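Local coordinates for CrtC domain-containing protein (Fusarium vanettenii 77-13-4, PDB 7A0Q) that acts as a kievitone hydratase, a lyase that probably adds water to the isoflavonoid phytoalexin kievitone and so detoxifies it, at residues A[43-47]-A[174-178]; A[222-226]-A[321-325]; A[316-322]-A[336-342]. All blocks are in the same frame, centred on the assembly; numbering follows the deposited sequence.

Contact 1: residues A[43-47]-A[174-178]; sequences IVYGL and WEFGL
The Tyr45 ring drops beside that of Phe176, its CE1 3.5 Å from Phe176 CD1, with the two ring planes turned 45° to each other. On its other flank Tyr45 meets Trp174 rim to rim: Tyr45 CD2 stands 3.7 Å from Trp174 CD1, and neither ring covers the other. Val44 completes the row, its CG2 approaching the indole edge in the ring plane, 3.9 Å from Trp174 CD1. The result is an aromatic cluster in which one tyrosine bridges two rings that alternate along a strand. Phe176 CG lies between its backbone N and carbonyl carbon (chi1 62°), on the side toward the loop. In one of its two modelled conformers, Leu47 lays CD2 over this ring, 3.7 Å from the Phe176 centroid, a CH-pi contact that holds for that copy. The hydroxyl of Tyr45 comes within 3.0 Å of Glu175 O, yet the angle is poor; its hydrogen bond goes to the carbonyl of Gly164. Glu175 points the opposite way from the cluster, and its OE1 accepts from Trp236 NE1. Further out, Trp209 meets the rings of both Tyr45 and Trp174. The loop 43-47, which precedes strand 58-66, thus packs over strand 171-189 of the N-terminal lipocalin-like domain, flanked by strand 158-168, where Val44 bonds through its backbone to Ala163, and by strand 202-210.

Contact 2: residues A[222-226]-A[321-325]; sequences FQLHI and FITFS
Between Leu224 and Ile322, the closest residues of strands 222-225 and 321-325, the backbones stay 8.8 Å apart at CA, and the strand axes run at 57° to each other with no hydrogen bond between them. The gap is filled by side chains. Ile322 sends its CD1 methyl against two partners: it lies 3.7 Å from Leu224 CD2 and reaches Phe222 CD1 at 3.8 Å, arriving at the edge of that ring in its plane. An extended chi2 of 171° carries this methyl well clear of its own strand. Phe324, two residues on, touches with its far rim, CE1 3.9 Å from Leu224 CD2 and CZ 3.7 Å from Ile226 CG1. Ile226 CG1 sits at the ring edge, near its plane, and the two side chains cross at about a right angle. The same CZ comes 3.3 Å from the carbonyl oxygen of His225. That histidine has another partner, NE2 donating to Gln223 OE1 in a nearly straight bond (2.8 Å, 165°) that uses a lone pair in the amide plane; Gln223 is held in turn by Tyr64 and Ser62, and His225 ND1 by Lys232. Leu299 joins the apolar group from a third strand. The chemistry thus divides by strand alternation: Phe222, Leu224, Ile322 and Phe324 make a buried hydrocarbon interior for the barrel, while Gln223 and His225 carry the polar network on its other surface.

Contact 3: residues A[316-322]-A[336-342]; sequences TAYEGFI and YGLVEIV. With IMD (imidazole), chain F.
Glu319 and Glu340 lie side by side and point the same way, their carboxylates turned 85° to each other, with Glu319 OE2 only 2.5 Å from Glu340 OE1. The chains reach this spot by different routes: Glu340 is extended (chi2 178°), whereas Glu319 bends at chi2 (-87°) to bring its carboxylate alongside that of Glu340. The second oxygen of Glu340 accepts from N1 of a bound imidazole, 2.6 Å from OE2, and also from Trp219 NE1; the imidazole, probably from the crystallisation liquor, is bonded to Asp206 as well. Leu338 CD2 lies 3.6 Å from Glu319 OE1. The two glutamates form a non-hydrogen-bonded pair of the antiparallel hairpin 317-328/331-343, the last two strands of the eight-stranded, lipocalin-like barrel. Paired backbone bonds bracket them, Tyr318 with Ile341 and Gly320 with Val339, and a third such pair, Ile322 with Gly337, follows further along. On the sheet surface facing away from the glutamates, Tyr318 and Ile341 touch CB to CB, while the tyrosine hydroxyl is bonded to Glu304 O and Ser301. Gly320 leaves room there for the Tyr318 ring, whose edge meets Val339 CG1. This methyl also presses on Ile322 CG2 at 3.4 Å, tighter than usual for two carbons, the side chains crossing at about a right angle. Back on the glutamate side, Phe321 crosses Tyr336 obliquely, its CE1 3.8 Å from Tyr336 CB and its CD1 3.3 Å from the carbonyl oxygen of Gly337. The hydroxyl of Tyr336 is hydrogen-bonded to NE2 of His202.

How the contacts relate
Contacts 2 and 3 belong to the C-terminal barrel and share Phe321 and Ile322; their centres are 10 Å apart. Strand 331-343 lies between 218-225 and 317-328, closing the barrel, and probable hydrogen bonds join the two contacts, Gln223 N to Leu338 O and His225 N to Tyr336 O, each 2.9 Å. Contact 1 sits in the N-terminal domain, its centre about 22 Å from either of the others and its nearest atoms about 7 Å away. The imidazole spans this gap: Glu340 of contact 3 binds it, and the Glu175 side chain of contact 1 lies about 4 Å from it. Also bonded to Asp206, it may mark a pocket between the domains; whether this is the active site is not established.

Contact 1: residues A[43-47]-A[174-178]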
# COMPACT_ATOMS: atom_id res chain seq x y z
N ILE A 43 -16.01 -13.82 3.34
CA ILE A 43 -14.58 -13.64 3.60
C ILE A 43 -14.22 -14.20 4.97
O ILE A 43 -15.07 -14.42 5.84
CB ILE A 43 -14.17 -12.16 3.46
CG1 ILE A 43 -14.90 -11.29 4.48
CG2 ILE A 43 -14.45 -11.66 2.04
CD1 ILE A 43 -14.44 -9.85 4.49
N VAL A 44 -12.93 -14.49 5.17
CA VAL A 44 -12.55 -15.34 6.30
C VAL A 44 -12.26 -14.57 7.58
O VAL A 44 -11.73 -15.14 8.54
CB VAL A 44 -11.33 -16.21 5.95
CG1 VAL A 44 -11.66 -17.14 4.78
CG2 VAL A 44 -10.10 -15.36 5.64
N TYR A 45 -12.63 -13.28 7.64
CA TYR A 45 -12.50 -12.53 8.89
C TYR A 45 -13.46 -11.35 8.89
O TYR A 45 -14.01 -10.96 7.85
CB TYR A 45 -11.06 -12.03 9.11
CG TYR A 45 -10.39 -11.49 7.87
CD1 TYR A 45 -10.79 -10.29 7.30
CD2 TYR A 45 -9.37 -12.21 7.25
CE1 TYR A 45 -10.18 -9.80 6.16
CE2 TYR A 45 -8.76 -11.73 6.12
CZ TYR A 45 -9.17 -10.53 5.57
OH TYR A 45 -8.55 -10.04 4.44
N GLY A 46 -13.67 -10.80 10.08
CA GLY A 46 -14.27 -9.47 10.22
C GLY A 46 -13.16 -8.43 10.15
O GLY A 46 -12.09 -8.59 10.73
N LEU A 47 -13.43 -7.36 9.40
CA LEU A 47 -12.44 -6.30 9.25
C LEU A 47 -12.12 -5.65 10.59
O LEU A 47 -10.95 -5.47 10.94
CB LEU A 47 -12.92 -5.25 8.25
CG LEU A 47 -13.26 -5.78 6.86
CD1 LEU A 47 -13.45 -4.64 5.87
CD2 LEU A 47 -12.16 -6.74 6.37
N TRP A 174 -2.98 -12.98 5.65
CA TRP A 174 -4.33 -12.42 5.59
C TRP A 174 -4.16 -10.96 5.24
O TRP A 174 -3.35 -10.27 5.86
CB TRP A 174 -5.06 -12.57 6.93
CG TRP A 174 -5.38 -13.99 7.26
CD1 TRP A 174 -6.54 -14.64 7.01
CD2 TRP A 174 -4.51 -14.93 7.90
NE1 TRP A 174 -6.45 -15.95 7.44
CE2 TRP A 174 -5.22 -16.15 7.99
CE3 TRP A 174 -3.20 -14.86 8.39
CZ2 TRP A 174 -4.66 -17.29 8.57
CZ3 TRP A 174 -2.64 -16.00 8.96
CH2 TRP A 174 -3.38 -17.20 9.04
N GLU A 175 -4.89 -10.49 4.22
CA GLU A 175 -4.67 -9.13 3.75
C GLU A 175 -5.95 -8.55 3.15
O GLU A 175 -6.61 -9.20 2.33
CB GLU A 175 -3.55 -9.09 2.69
CG GLU A 175 -3.24 -7.67 2.17
CD GLU A 175 -2.52 -7.66 0.82
OE1 GLU A 175 -2.42 -8.72 0.17
OE2 GLU A 175 -2.07 -6.57 0.40
N PHE A 176 -6.30 -7.32 3.55
CA PHE A 176 -7.35 -6.58 2.86
C PHE A 176 -6.90 -5.15 2.60
O PHE A 176 -6.09 -4.58 3.34
CB PHE A 176 -8.70 -6.60 3.62
CG PHE A 176 -8.68 -5.96 4.99
CD1 PHE A 176 -8.44 -6.73 6.13
CD2 PHE A 176 -8.96 -4.61 5.14
CE1 PHE A 176 -8.45 -6.16 7.39
CE2 PHE A 176 -8.97 -4.04 6.41
CZ PHE A 176 -8.71 -4.81 7.52
N GLY A 177 -7.41 -4.60 1.51
CA GLY A 177 -7.15 -3.21 1.14
C GLY A 177 -8.46 -2.44 1.15
O GLY A 177 -9.50 -2.96 0.74
N LEU A 178 -8.39 -1.20 1.63
CA LEU A 178 -9.52 -0.27 1.55
C LEU A 178 -9.08 0.81 0.58
O LEU A 178 -8.31 1.70 0.97
CB LEU A 178 -9.84 0.31 2.93
CG LEU A 178 -10.06 -0.75 4.01
CD1 LEU A 178 -10.27 -0.14 5.40
CD2 LEU A 178 -11.19 -1.69 3.63

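Contact 2: residues A[222-226]-A[321-325]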
# COMPACT_ATOMS: atom_id res chain seq x y z
N PHE A 222 1.84 -4.48 -6.60
CA PHE A 222 1.23 -3.35 -7.28
C PHE A 222 -0.15 -3.05 -6.69
O PHE A 222 -0.96 -3.95 -6.46
CB PHE A 222 1.05 -3.62 -8.77
CG PHE A 222 2.33 -3.67 -9.54
CD1 PHE A 222 2.91 -2.50 -10.01
CD2 PHE A 222 2.96 -4.88 -9.80
CE1 PHE A 222 4.10 -2.53 -10.73
CE2 PHE A 222 4.15 -4.93 -10.52
CZ PHE A 222 4.72 -3.76 -10.99
N GLN A 223 -0.41 -1.76 -6.52
CA GLN A 223 -1.70 -1.22 -6.09
C GLN A 223 -2.15 -0.29 -7.20
O GLN A 223 -1.55 0.77 -7.39
CB GLN A 223 -1.54 -0.48 -4.77
CG GLN A 223 -2.81 0.20 -4.30
CD GLN A 223 -2.55 1.47 -3.50
OE1 GLN A 223 -3.15 2.51 -3.78
NE2 GLN A 223 -1.68 1.38 -2.49
N LEU A 224 -3.20 -0.65 -7.94
CA LEU A 224 -3.56 0.09 -9.15
C LEU A 224 -4.98 0.65 -9.09
O LEU A 224 -5.92 -0.03 -8.66
CB LEU A 224 -3.42 -0.79 -10.40
CG LEU A 224 -2.07 -1.50 -10.55
CD1 LEU A 224 -2.07 -2.38 -11.81
CD2 LEU A 224 -0.88 -0.50 -10.56
N HIS A 225 -5.12 1.88 -9.59
CA HIS A 225 -6.40 2.56 -9.75
C HIS A 225 -6.60 2.91 -11.22
O HIS A 225 -5.67 3.35 -11.89
CB HIS A 225 -6.45 3.85 -8.92
CG HIS A 225 -6.16 3.64 -7.47
ND1 HIS A 225 -7.15 3.56 -6.51
CD2 HIS A 225 -4.99 3.44 -6.82
CE1 HIS A 225 -6.60 3.34 -5.33
NE2 HIS A 225 -5.29 3.25 -5.49
N ILE A 226 -7.83 2.71 -11.70
CA ILE A 226 -8.20 3.07 -13.07
C ILE A 226 -9.37 4.05 -12.98
O ILE A 226 -10.53 3.62 -12.88
CB ILE A 226 -8.55 1.84 -13.92
CG1 ILE A 226 -7.36 0.88 -13.95
CG2 ILE A 226 -8.94 2.26 -15.35
CD1 ILE A 226 -7.66 -0.48 -14.58
N PHE A 321 5.18 5.94 -6.19
CA PHE A 321 4.07 6.35 -7.04
C PHE A 321 4.38 5.98 -8.48
O PHE A 321 5.51 6.18 -8.95
CB PHE A 321 3.85 7.86 -6.90
CG PHE A 321 2.68 8.38 -7.67
CD1 PHE A 321 1.40 7.92 -7.43
CD2 PHE A 321 2.86 9.38 -8.62
CE1 PHE A 321 0.31 8.42 -8.14
CE2 PHE A 321 1.78 9.90 -9.33
CZ PHE A 321 0.50 9.43 -9.09
N ILE A 322 3.39 5.43 -9.18
CA ILE A 322 3.55 5.00 -10.57
C ILE A 322 2.35 5.46 -11.38
O ILE A 322 1.26 5.69 -10.84
CB ILE A 322 3.70 3.46 -10.69
CG1 ILE A 322 2.42 2.76 -10.20
CG2 ILE A 322 4.94 2.95 -9.95
CD1 ILE A 322 2.38 1.25 -10.47
N THR A 323 2.55 5.61 -12.69
CA THR A 323 1.46 5.80 -13.63
C THR A 323 1.51 4.68 -14.65
O THR A 323 2.53 3.99 -14.80
CB THR A 323 1.55 7.16 -14.35
OG1 THR A 323 2.77 7.22 -15.09
CG2 THR A 323 1.49 8.32 -13.36
N PHE A 324 0.40 4.46 -15.35
CA PHE A 324 0.41 3.38 -16.32
C PHE A 324 -0.62 3.64 -17.41
O PHE A 324 -1.57 4.41 -17.24
CB PHE A 324 0.17 2.00 -15.67
CG PHE A 324 -1.18 1.84 -15.02
CD1 PHE A 324 -1.36 2.15 -13.68
CD2 PHE A 324 -2.26 1.36 -15.74
CE1 PHE A 324 -2.60 2.00 -13.08
CE2 PHE A 324 -3.50 1.20 -15.15
CZ PHE A 324 -3.67 1.53 -13.81
N SER A 325 -0.38 3.00 -18.55
CA SER A 325 -1.35 2.87 -19.61
C SER A 325 -1.56 1.39 -19.88
O SER A 325 -0.79 0.54 -19.43
CB SER A 325 -0.88 3.58 -20.89
OG SER A 325 0.32 2.99 -21.37

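Contact 3: residues A[316-322]-A[336-342]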
# COMPACT_ATOMS: atom_id res chain seq x y z
N THR A 316 13.83 -1.86 4.54
CA THR A 316 14.05 -1.09 3.33
C THR A 316 12.99 -1.44 2.29
O THR A 316 12.60 -2.61 2.18
CB THR A 316 15.45 -1.37 2.77
OG1 THR A 316 16.43 -0.98 3.73
CG2 THR A 316 15.71 -0.63 1.47
N ALA A 317 12.51 -0.45 1.54
CA ALA A 317 11.58 -0.78 0.47
C ALA A 317 11.58 0.32 -0.58
O ALA A 317 11.68 1.50 -0.25
CB ALA A 317 10.16 -0.97 1.01
N TYR A 318 11.42 -0.08 -1.84
CA TYR A 318 11.00 0.87 -2.86
C TYR A 318 9.48 1.00 -2.77
O TYR A 318 8.76 0.01 -2.91
CB TYR A 318 11.43 0.42 -4.26
CG TYR A 318 11.37 1.57 -5.24
CD1 TYR A 318 10.21 1.84 -5.96
CD2 TYR A 318 12.47 2.41 -5.42
CE1 TYR A 318 10.14 2.91 -6.84
CE2 TYR A 318 12.41 3.49 -6.31
CZ TYR A 318 11.25 3.74 -7.01
OH TYR A 318 11.19 4.81 -7.87
N GLU A 319 9.00 2.20 -2.47
CA GLU A 319 7.57 2.43 -2.30
C GLU A 319 7.22 3.63 -3.17
O GLU A 319 7.27 4.78 -2.71
CB GLU A 319 7.21 2.66 -0.85
CG GLU A 319 7.58 1.54 0.06
CD GLU A 319 6.51 0.48 0.14
OE1 GLU A 319 5.46 0.63 -0.52
OE2 GLU A 319 6.72 -0.49 0.89
N GLY A 320 6.87 3.37 -4.42
CA GLY A 320 6.87 4.40 -5.43
C GLY A 320 5.53 4.66 -6.08
O GLY A 320 4.82 3.74 -6.49
N PHE A 321 5.18 5.94 -6.19
CA PHE A 321 4.07 6.35 -7.04
C PHE A 321 4.38 5.98 -8.48
O PHE A 321 5.51 6.18 -8.95
CB PHE A 321 3.85 7.86 -6.90
CG PHE A 321 2.68 8.38 -7.67
CD1 PHE A 321 1.40 7.92 -7.43
CD2 PHE A 321 2.86 9.38 -8.62
CE1 PHE A 321 0.31 8.42 -8.14
CE2 PHE A 321 1.78 9.90 -9.33
CZ PHE A 321 0.50 9.43 -9.09
N ILE A 322 3.39 5.43 -9.18
CA ILE A 322 3.55 5.00 -10.57
C ILE A 322 2.35 5.46 -11.38
O ILE A 322 1.26 5.69 -10.84
CB ILE A 322 3.70 3.46 -10.69
CG1 ILE A 322 2.42 2.76 -10.20
CG2 ILE A 322 4.94 2.95 -9.95
CD1 ILE A 322 2.38 1.25 -10.47
N TYR A 336 -3.06 5.21 -12.20
CA TYR A 336 -1.95 5.50 -11.30
C TYR A 336 -2.03 4.53 -10.13
O TYR A 336 -3.01 3.80 -9.97
CB TYR A 336 -2.00 6.95 -10.80
CG TYR A 336 -3.25 7.24 -10.00
CD1 TYR A 336 -3.31 6.95 -8.63
CD2 TYR A 336 -4.38 7.80 -10.60
CE1 TYR A 336 -4.47 7.19 -7.90
CE2 TYR A 336 -5.53 8.05 -9.87
CZ TYR A 336 -5.57 7.74 -8.52
OH TYR A 336 -6.71 7.98 -7.79
N GLY A 337 -0.99 4.55 -9.31
CA GLY A 337 -1.00 3.71 -8.12
C GLY A 337 0.35 3.68 -7.47
O GLY A 337 1.08 4.68 -7.49
N LEU A 338 0.69 2.53 -6.90
CA LEU A 338 1.94 2.39 -6.18
C LEU A 338 2.56 1.03 -6.47
O LEU A 338 1.86 0.03 -6.61
CB LEU A 338 1.72 2.57 -4.67
CG LEU A 338 2.96 2.43 -3.77
CD1 LEU A 338 2.93 3.46 -2.65
CD2 LEU A 338 3.07 1.00 -3.20
N VAL A 339 3.89 1.01 -6.57
CA VAL A 339 4.66 -0.23 -6.62
C VAL A 339 5.47 -0.34 -5.34
O VAL A 339 6.08 0.64 -4.89
CB VAL A 339 5.56 -0.31 -7.86
CG1 VAL A 339 6.61 0.79 -7.86
CG2 VAL A 339 6.21 -1.68 -7.91
N GLU A 340 5.43 -1.51 -4.72
CA GLU A 340 6.29 -1.84 -3.59
C GLU A 340 7.28 -2.91 -4.02
O GLU A 340 6.88 -3.93 -4.60
CB GLU A 340 5.46 -2.33 -2.41
CG GLU A 340 6.29 -2.91 -1.30
CD GLU A 340 5.44 -3.34 -0.13
OE1 GLU A 340 5.17 -2.48 0.74
OE2 GLU A 340 5.02 -4.51 -0.08
N ILE A 341 8.56 -2.67 -3.76
CA ILE A 341 9.61 -3.65 -4.01
C ILE A 341 10.32 -3.88 -2.69
O ILE A 341 10.91 -2.96 -2.12
CB ILE A 341 10.61 -3.20 -5.08
CG1 ILE A 341 9.88 -2.74 -6.34
CG2 ILE A 341 11.55 -4.34 -5.41
CD1 ILE A 341 10.81 -2.19 -7.42
N VAL A 342 10.25 -5.12 -2.20
CA VAL A 342 10.77 -5.46 -0.88
C VAL A 342 11.65 -6.69 -1.00
O VAL A 342 11.30 -7.65 -1.69
CB VAL A 342 9.63 -5.73 0.14
CG1 VAL A 342 10.18 -6.39 1.41
CG2 VAL A 342 8.91 -4.43 0.48
N1 IMD F . 2.55 -4.22 0.74
C2 IMD F . 1.36 -4.84 0.56
N3 IMD F . 0.39 -4.05 1.10
C4 IMD F . 0.97 -2.95 1.60
C5 IMD F . 2.33 -3.05 1.37